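Synaptotagmin-4 (Rattus norvegicus, PDB 1W15) regulates the mobility and synaptic capture of neuronal dense core vesicles through its interaction with the kinesin KIF1A, and contributes to dendrite formation by melanocytes. Local coordinates at residues S94-D106 with N113-A125. Sequence-based numbering, arbitrary orientation.
Sequences SLEEISVEFLVLD and NEVIGRLVLGATA. With NA (sodium ion), chain F; CA (calcium ion), chain B.
With CG of Glu-101 and CG of Arg-118 each trans to its own backbone N (chi1 178° and 176°) and the arginine stretched out as far as NE, the two charged ends meet on one face of an antiparallel beta hairpin at the edge of the C2B beta sandwich. Arg-118 grips side-on: NE reaches OE2 of Glu-101 at 2.8 Å, on the anti lone pair, while NH2 reaches the same oxygen less directly. Carboxylate and guanidinium planes stand 82° apart. The other oxygen, OE1, is held by Tyr-60 and Asn-58 of the adjoining strand 53-61, so the glutamate ties three strands together. CD2 of Leu-103 lies alongside the arginine's methylenes, 3.8 Å from CD of Arg-118. A methionine in place of Arg-118 would probably leave OE2 of Glu-101 without its charged mate. On the buried face, CD1 of Phe-102 packs 3.8 Å from CD2 of Leu-119, and its ring edge meets CG of Leu-121; Leu-19 and Val-21 of the opposing sheet's strand 18-26 also touch the ring. The ladder is regular until a classic beta bulge, where Ile-116 and Gly-117 both face Val-104 and their two N-H groups converge on its carbonyl oxygen. Beyond it the hairpin ends reach the metal-binding loops: OD1 of Asp-106 ligates calcium alongside Asp-52, Ser-107 and Glu-108, and ND2 of Asn-113 bonds to Tyr-54 while OD1 of Asn-113 binds the sodium ion at 2.4 Å.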
ATOM      1  N   SER A  94      -2.870  21.242 -13.739  1.00 42.29           N
ATOM      2  CA  SER A  94      -3.168  19.955 -14.334  1.00 42.79           C
ATOM      3  C   SER A  94      -1.876  19.191 -14.584  1.00 43.53           C
ATOM      4  O   SER A  94      -0.780  19.740 -14.387  1.00 43.55           O
ATOM      5  CB  SER A  94      -3.889  20.149 -15.654  1.00 43.49           C
ATOM      6  OG  SER A  94      -2.991  20.659 -16.632  1.00 42.09           O
ATOM      7  N   LEU A  95      -2.030  17.950 -15.054  1.00 42.90           N
ATOM      8  CA  LEU A  95      -0.927  17.063 -15.397  1.00 43.36           C
ATOM      9  C   LEU A  95      -0.510  17.111 -16.889  1.00 43.41           C
ATOM     10  O   LEU A  95       0.290  16.278 -17.358  1.00 43.27           O
ATOM     11  CB  LEU A  95      -1.362  15.658 -15.052  1.00 42.71           C
ATOM     12  CG  LEU A  95      -0.926  15.005 -13.735  1.00 46.90           C
ATOM     13  CD1 LEU A  95      -0.416  15.918 -12.568  1.00 46.68           C
ATOM     14  CD2 LEU A  95      -1.857  13.923 -13.318  1.00 43.56           C
ATOM     15  N   GLU A  96      -1.095  18.051 -17.630  1.00 43.47           N
ATOM     16  CA  GLU A  96      -0.871  18.149 -19.074  1.00 44.75           C
ATOM     17  C   GLU A  96       0.616  18.141 -19.481  1.00 43.57           C
ATOM     18  O   GLU A  96       0.985  17.411 -20.414  1.00 43.40           O
ATOM     19  CB  GLU A  96      -1.610  19.360 -19.675  1.00 46.31           C
ATOM     20  CG  GLU A  96      -0.831  20.684 -19.610  1.00 52.89           C
ATOM     21  CD  GLU A  96      -1.475  21.847 -20.365  1.00 58.44           C
ATOM     22  OE1 GLU A  96      -2.713  22.040 -20.247  1.00 63.87           O
ATOM     23  OE2 GLU A  96      -0.740  22.605 -21.051  1.00 61.01           O
ATOM     24  N   GLU A  97       1.446  18.929 -18.780  1.00 41.54           N
ATOM     25  CA  GLU A  97       2.902  19.018 -19.064  1.00 40.57           C
ATOM     26  C   GLU A  97       3.777  18.298 -18.051  1.00 38.87           C
ATOM     27  O   GLU A  97       5.008  18.482 -18.014  1.00 39.37           O
ATOM     28  CB  GLU A  97       3.326  20.488 -19.159  1.00 41.21           C
ATOM     29  CG  GLU A  97       2.785  21.145 -20.421  1.00 45.98           C
ATOM     30  CD  GLU A  97       3.131  22.619 -20.523  1.00 53.62           C
ATOM     31  OE1 GLU A  97       4.247  22.950 -21.005  1.00 56.70           O
ATOM     32  OE2 GLU A  97       2.283  23.450 -20.131  1.00 55.16           O
ATOM     33  N   ILE A  98       3.162  17.460 -17.236  1.00 36.52           N
ATOM     34  CA  ILE A  98       3.914  16.738 -16.218  1.00 36.29           C
ATOM     35  C   ILE A  98       4.251  15.354 -16.751  1.00 36.75           C
ATOM     36  O   ILE A  98       3.410  14.714 -17.374  1.00 36.98           O
ATOM     37  CB  ILE A  98       3.037  16.651 -14.929  1.00 36.04           C
ATOM     38  CG1 ILE A  98       2.795  18.049 -14.357  1.00 35.04           C
ATOM     39  CG2 ILE A  98       3.635  15.696 -13.877  1.00 34.37           C
ATOM     40  CD1 ILE A  98       4.029  18.759 -13.804  1.00 33.38           C
ATOM     41  N   SER A  99       5.461  14.865 -16.493  1.00 36.68           N
ATOM     42  CA  SER A  99       5.743  13.484 -16.797  1.00 36.75           C
ATOM     43  C   SER A  99       6.580  12.901 -15.657  1.00 36.39           C
ATOM     44  O   SER A  99       7.180  13.658 -14.905  1.00 36.22           O
ATOM     45  CB  SER A  99       6.453  13.379 -18.129  1.00 36.49           C
ATOM     46  OG  SER A  99       7.682  14.057 -18.067  1.00 40.79           O
ATOM     47  N   VAL A 100       6.607  11.570 -15.552  1.00 35.86           N
ATOM     48  CA  VAL A 100       7.304  10.870 -14.459  1.00 36.30           C
ATOM     49  C   VAL A 100       8.228   9.839 -15.127  1.00 36.71           C
ATOM     50  O   VAL A 100       7.801   9.134 -16.046  1.00 37.34           O
ATOM     51  CB  VAL A 100       6.331  10.136 -13.504  1.00 35.17           C
ATOM     52  CG1 VAL A 100       7.085   9.439 -12.328  1.00 37.20           C
ATOM     53  CG2 VAL A 100       5.244  11.119 -12.934  1.00 36.60           C
ATOM     54  N   GLU A 101       9.476   9.803 -14.689  1.00 35.24           N
ATOM     55  CA  GLU A 101      10.465   8.924 -15.298  1.00 36.06           C
ATOM     56  C   GLU A 101      10.888   7.985 -14.197  1.00 36.00           C
ATOM     57  O   GLU A 101      11.337   8.452 -13.151  1.00 37.31           O
ATOM     58  CB  GLU A 101      11.664   9.752 -15.771  1.00 36.21           C
ATOM     59  CG  GLU A 101      12.815   8.956 -16.403  1.00 36.23           C
ATOM     60  CD  GLU A 101      14.035   9.876 -16.708  1.00 38.58           C
ATOM     61  OE1 GLU A 101      14.425  10.682 -15.838  1.00 37.08           O
ATOM     62  OE2 GLU A 101      14.618   9.785 -17.819  1.00 37.92           O
ATOM     63  N   PHE A 102      10.818   6.678 -14.450  1.00 35.25           N
ATOM     64  CA  PHE A 102      11.291   5.651 -13.511  1.00 35.14           C
ATOM     65  C   PHE A 102      12.543   5.004 -14.102  1.00 36.00           C
ATOM     66  O   PHE A 102      12.545   4.602 -15.308  1.00 36.14           O
ATOM     67  CB  PHE A 102      10.247   4.546 -13.333  1.00 35.03           C
ATOM     68  CG  PHE A 102       8.943   5.017 -12.791  1.00 36.68           C
ATOM     69  CD1 PHE A 102       7.934   5.481 -13.665  1.00 35.18           C
ATOM     70  CD2 PHE A 102       8.686   4.956 -11.405  1.00 35.44           C
ATOM     71  CE1 PHE A 102       6.721   5.923 -13.156  1.00 36.96           C
ATOM     72  CE2 PHE A 102       7.449   5.395 -10.896  1.00 35.14           C
ATOM     73  CZ  PHE A 102       6.480   5.860 -11.756  1.00 34.79           C
ATOM     74  N   LEU A 103      13.584   4.912 -13.278  1.00 34.86           N
ATOM     75  CA  LEU A 103      14.834   4.273 -13.662  1.00 35.33           C
ATOM     76  C   LEU A 103      15.110   3.154 -12.672  1.00 35.39           C
ATOM     77  O   LEU A 103      15.187   3.400 -11.472  1.00 36.58           O
ATOM     78  CB  LEU A 103      15.990   5.302 -13.635  1.00 35.69           C
ATOM     79  CG  LEU A 103      15.617   6.538 -14.495  1.00 39.24           C
ATOM     80  CD1 LEU A 103      16.133   7.773 -13.880  1.00 39.34           C
ATOM     81  CD2 LEU A 103      16.022   6.341 -15.933  1.00 36.65           C
ATOM     82  N   VAL A 104      15.239   1.935 -13.188  1.00 34.23           N
ATOM     83  CA  VAL A 104      15.688   0.800 -12.410  1.00 33.47           C
ATOM     84  C   VAL A 104      17.218   0.689 -12.627  1.00 34.37           C
ATOM     85  O   VAL A 104      17.664   0.527 -13.774  1.00 34.35           O
ATOM     86  CB  VAL A 104      14.960  -0.507 -12.825  1.00 32.29           C
ATOM     87  CG1 VAL A 104      15.436  -1.663 -11.905  1.00 32.41           C
ATOM     88  CG2 VAL A 104      13.370  -0.336 -12.788  1.00 35.83           C
ATOM     89  N   LEU A 105      17.963   0.806 -11.528  1.00 34.02           N
ATOM     90  CA  LEU A 105      19.425   0.901 -11.528  1.00 35.09           C
ATOM     91  C   LEU A 105      19.981  -0.205 -10.690  1.00 36.56           C
ATOM     92  O   LEU A 105      19.327  -0.665  -9.745  1.00 36.68           O
ATOM     93  CB  LEU A 105      19.845   2.245 -10.916  1.00 36.07           C
ATOM     94  CG  LEU A 105      19.380   3.457 -11.768  1.00 36.30           C
ATOM     95  CD1 LEU A 105      18.596   4.473 -10.966  1.00 38.70           C
ATOM     96  CD2 LEU A 105      20.688   4.035 -12.303  1.00 35.56           C
ATOM     97  N   ASP A 106      21.215  -0.606 -11.004  1.00 35.01           N
ATOM     98  CA  ASP A 106      21.876  -1.635 -10.235  1.00 36.43           C
ATOM     99  C   ASP A 106      22.879  -0.911  -9.344  1.00 37.85           C
ATOM    100  O   ASP A 106      23.769  -0.194  -9.847  1.00 36.95           O
ATOM    101  CB  ASP A 106      22.579  -2.574 -11.210  1.00 36.12           C
ATOM    102  CG  ASP A 106      23.429  -3.602 -10.528  1.00 38.58           C
ATOM    103  OD1 ASP A 106      23.110  -4.071  -9.421  1.00 38.45           O
ATOM    104  OD2 ASP A 106      24.473  -3.980 -11.039  1.00 42.78           O
ATOM    105  N   ASN A 113      26.392   3.482 -11.199  1.00 32.41           N
ATOM    106  CA  ASN A 113      25.316   2.483 -11.183  1.00 33.03           C
ATOM    107  C   ASN A 113      24.675   2.428 -12.572  1.00 33.80           C
ATOM    108  O   ASN A 113      24.351   3.452 -13.143  1.00 33.83           O
ATOM    109  CB  ASN A 113      24.255   2.867 -10.147  1.00 33.02           C
ATOM    110  CG  ASN A 113      24.785   2.766  -8.720  1.00 34.30           C
ATOM    111  OD1 ASN A 113      25.822   2.166  -8.478  1.00 31.10           O
ATOM    112  ND2 ASN A 113      24.066   3.343  -7.778  1.00 37.44           N
ATOM    113  N   GLU A 114      24.513   1.238 -13.115  1.00 33.99           N
ATOM    114  CA  GLU A 114      24.014   1.086 -14.483  1.00 34.45           C
ATOM    115  C   GLU A 114      22.503   1.134 -14.500  1.00 34.47           C
ATOM    116  O   GLU A 114      21.859   0.686 -13.547  1.00 32.30           O
ATOM    117  CB  GLU A 114      24.501  -0.248 -15.032  1.00 35.94           C
ATOM    118  CG  GLU A 114      23.848  -0.657 -16.350  1.00 41.56           C
ATOM    119  CD  GLU A 114      24.757  -1.593 -17.136  1.00 50.44           C
ATOM    120  OE1 GLU A 114      25.673  -2.155 -16.504  1.00 52.98           O
ATOM    121  OE2 GLU A 114      24.596  -1.737 -18.379  1.00 54.20           O
ATOM    122  N   VAL A 115      21.936   1.723 -15.555  1.00 33.32           N
ATOM    123  CA  VAL A 115      20.476   1.764 -15.702  1.00 34.20           C
ATOM    124  C   VAL A 115      20.095   0.414 -16.273  1.00 34.56           C
ATOM    125  O   VAL A 115      20.619   0.035 -17.322  1.00 34.94           O
ATOM    126  CB  VAL A 115      20.021   2.898 -16.654  1.00 33.74           C
ATOM    127  CG1 VAL A 115      18.481   2.786 -16.984  1.00 33.96           C
ATOM    128  CG2 VAL A 115      20.368   4.270 -16.085  1.00 35.83           C
ATOM    129  N   ILE A 116      19.249  -0.327 -15.562  1.00 34.83           N
ATOM    130  CA  ILE A 116      18.803  -1.651 -15.991  1.00 36.27           C
ATOM    131  C   ILE A 116      17.620  -1.478 -16.961  1.00 35.96           C
ATOM    132  O   ILE A 116      17.491  -2.206 -17.965  1.00 35.46           O
ATOM    133  CB  ILE A 116      18.306  -2.454 -14.761  1.00 37.70           C
ATOM    134  CG1 ILE A 116      19.442  -2.831 -13.809  1.00 38.96           C
ATOM    135  CG2 ILE A 116      17.521  -3.714 -15.184  1.00 39.95           C
ATOM    136  CD1 ILE A 116      18.887  -3.442 -12.469  1.00 38.93           C
ATOM    137  N   GLY A 117      16.772  -0.505 -16.665  1.00 35.28           N
ATOM    138  CA  GLY A 117      15.633  -0.222 -17.540  1.00 35.60           C
ATOM    139  C   GLY A 117      14.986   1.079 -17.199  1.00 35.54           C
ATOM    140  O   GLY A 117      15.200   1.633 -16.113  1.00 36.32           O
ATOM    141  N   ARG A 118      14.172   1.565 -18.120  1.00 35.07           N
ATOM    142  CA  ARG A 118      13.531   2.851 -17.912  1.00 35.89           C
ATOM    143  C   ARG A 118      12.064   2.784 -18.319  1.00 35.68           C
ATOM    144  O   ARG A 118      11.709   2.085 -19.261  1.00 35.85           O
ATOM    145  CB  ARG A 118      14.261   3.870 -18.816  1.00 37.13           C
ATOM    146  CG  ARG A 118      13.707   5.285 -18.847  1.00 39.92           C
ATOM    147  CD  ARG A 118      14.794   6.268 -19.518  1.00 42.18           C
ATOM    148  NE  ARG A 118      14.294   7.634 -19.638  1.00 43.21           N
ATOM    149  CZ  ARG A 118      13.540   8.070 -20.639  1.00 48.92           C
ATOM    150  NH1 ARG A 118      13.186   7.260 -21.652  1.00 48.59           N
ATOM    151  NH2 ARG A 118      13.134   9.335 -20.636  1.00 51.29           N
ATOM    152  N   LEU A 119      11.259   3.622 -17.683  1.00 35.57           N
ATOM    153  CA  LEU A 119       9.825   3.708 -17.961  1.00 36.37           C
ATOM    154  C   LEU A 119       9.414   5.164 -17.846  1.00 36.25           C
ATOM    155  O   LEU A 119       9.756   5.832 -16.846  1.00 36.76           O
ATOM    156  CB  LEU A 119       9.048   2.855 -16.933  1.00 35.55           C
ATOM    157  CG  LEU A 119       7.517   3.096 -16.932  1.00 36.80           C
ATOM    158  CD1 LEU A 119       6.889   2.642 -18.313  1.00 33.67           C
ATOM    159  CD2 LEU A 119       6.849   2.498 -15.714  1.00 35.34           C
ATOM    160  N   VAL A 120       8.714   5.668 -18.853  1.00 36.01           N
ATOM    161  CA  VAL A 120       8.212   7.034 -18.789  1.00 37.58           C
ATOM    162  C   VAL A 120       6.672   7.073 -18.869  1.00 37.41           C
ATOM    163  O   VAL A 120       6.095   6.434 -19.738  1.00 38.31           O
ATOM    164  CB  VAL A 120       8.818   7.919 -19.891  1.00 37.89           C
ATOM    165  CG1 VAL A 120       8.175   9.306 -19.932  1.00 40.73           C
ATOM    166  CG2 VAL A 120      10.330   8.056 -19.678  1.00 39.23           C
ATOM    167  N   LEU A 121       6.035   7.861 -17.996  1.00 37.07           N
ATOM    168  CA  LEU A 121       4.594   8.075 -18.104  1.00 38.48           C
ATOM    169  C   LEU A 121       4.358   9.546 -18.324  1.00 39.30           C
ATOM    170  O   LEU A 121       4.930  10.364 -17.615  1.00 38.33           O
ATOM    171  CB  LEU A 121       3.867   7.657 -16.836  1.00 37.78           C
ATOM    172  CG  LEU A 121       4.022   6.285 -16.143  1.00 43.47           C
ATOM    173  CD1 LEU A 121       2.891   6.067 -15.133  1.00 42.62           C
ATOM    174  CD2 LEU A 121       4.200   5.070 -17.028  1.00 43.87           C
ATOM    175  N   GLY A 122       3.513   9.891 -19.298  1.00 38.59           N
ATOM    176  CA  GLY A 122       3.264  11.290 -19.600  1.00 41.16           C
ATOM    177  C   GLY A 122       2.313  11.384 -20.762  1.00 43.18           C
ATOM    178  O   GLY A 122       1.947  10.347 -21.328  1.00 42.65           O
ATOM    179  N   ALA A 123       1.906  12.609 -21.118  1.00 44.95           N
ATOM    180  CA  ALA A 123       0.794  12.759 -22.060  1.00 48.06           C
ATOM    181  C   ALA A 123       1.187  12.306 -23.460  1.00 50.94           C
ATOM    182  O   ALA A 123       0.345  11.822 -24.218  1.00 51.82           O
ATOM    183  CB  ALA A 123       0.256  14.172 -22.065  1.00 47.63           C
ATOM    184  N   THR A 124       2.470  12.431 -23.791  1.00 53.15           N
ATOM    185  CA  THR A 124       2.937  12.033 -25.106  1.00 56.30           C
ATOM    186  C   THR A 124       3.736  10.745 -25.083  1.00 57.54           C
ATOM    187  O   THR A 124       4.297  10.370 -26.109  1.00 58.06           O
ATOM    188  CB  THR A 124       3.802  13.140 -25.744  1.00 56.43           C
ATOM    189  OG1 THR A 124       4.964  13.354 -24.928  1.00 57.74           O
ATOM    190  CG2 THR A 124       3.055  14.482 -25.755  1.00 57.25           C
ATOM    191  N   ALA A 125       3.807  10.079 -23.931  1.00 59.03           N
ATOM    192  CA  ALA A 125       4.519   8.806 -23.828  1.00 61.26           C
ATOM    193  C   ALA A 125       3.899   7.731 -24.747  1.00 62.90           C
ATOM    194  O   ALA A 125       2.670   7.625 -24.887  1.00 63.09           O
ATOM    195  CB  ALA A 125       4.604   8.312 -22.359  1.00 60.29           C
TER
HETATM  196 NA    NA F2002      27.935   2.960  -7.747  1.00 42.54          NA
HETATM  197 CA    CA B1001      25.338  -4.759  -8.110  1.00 70.74          CA
HETATM  198  O   HOH W   1       2.566  14.992 -19.732  1.00 47.69           O
HETATM  199  O   HOH W   2      25.888  -1.166 -11.948  1.00 43.41           O
HETATM  200  O   HOH W   3      26.993   5.219  -8.337  0.50 34.60           O
HETATM  201  O   HOH W   4      27.410  -6.564  -8.181  1.00 73.34           O
HETATM  202  O   HOH W   5      27.003   2.872  -5.560  1.00 61.71           O
HETATM  203  O   HOH W   6      30.143   3.969  -6.231  1.00 51.17           O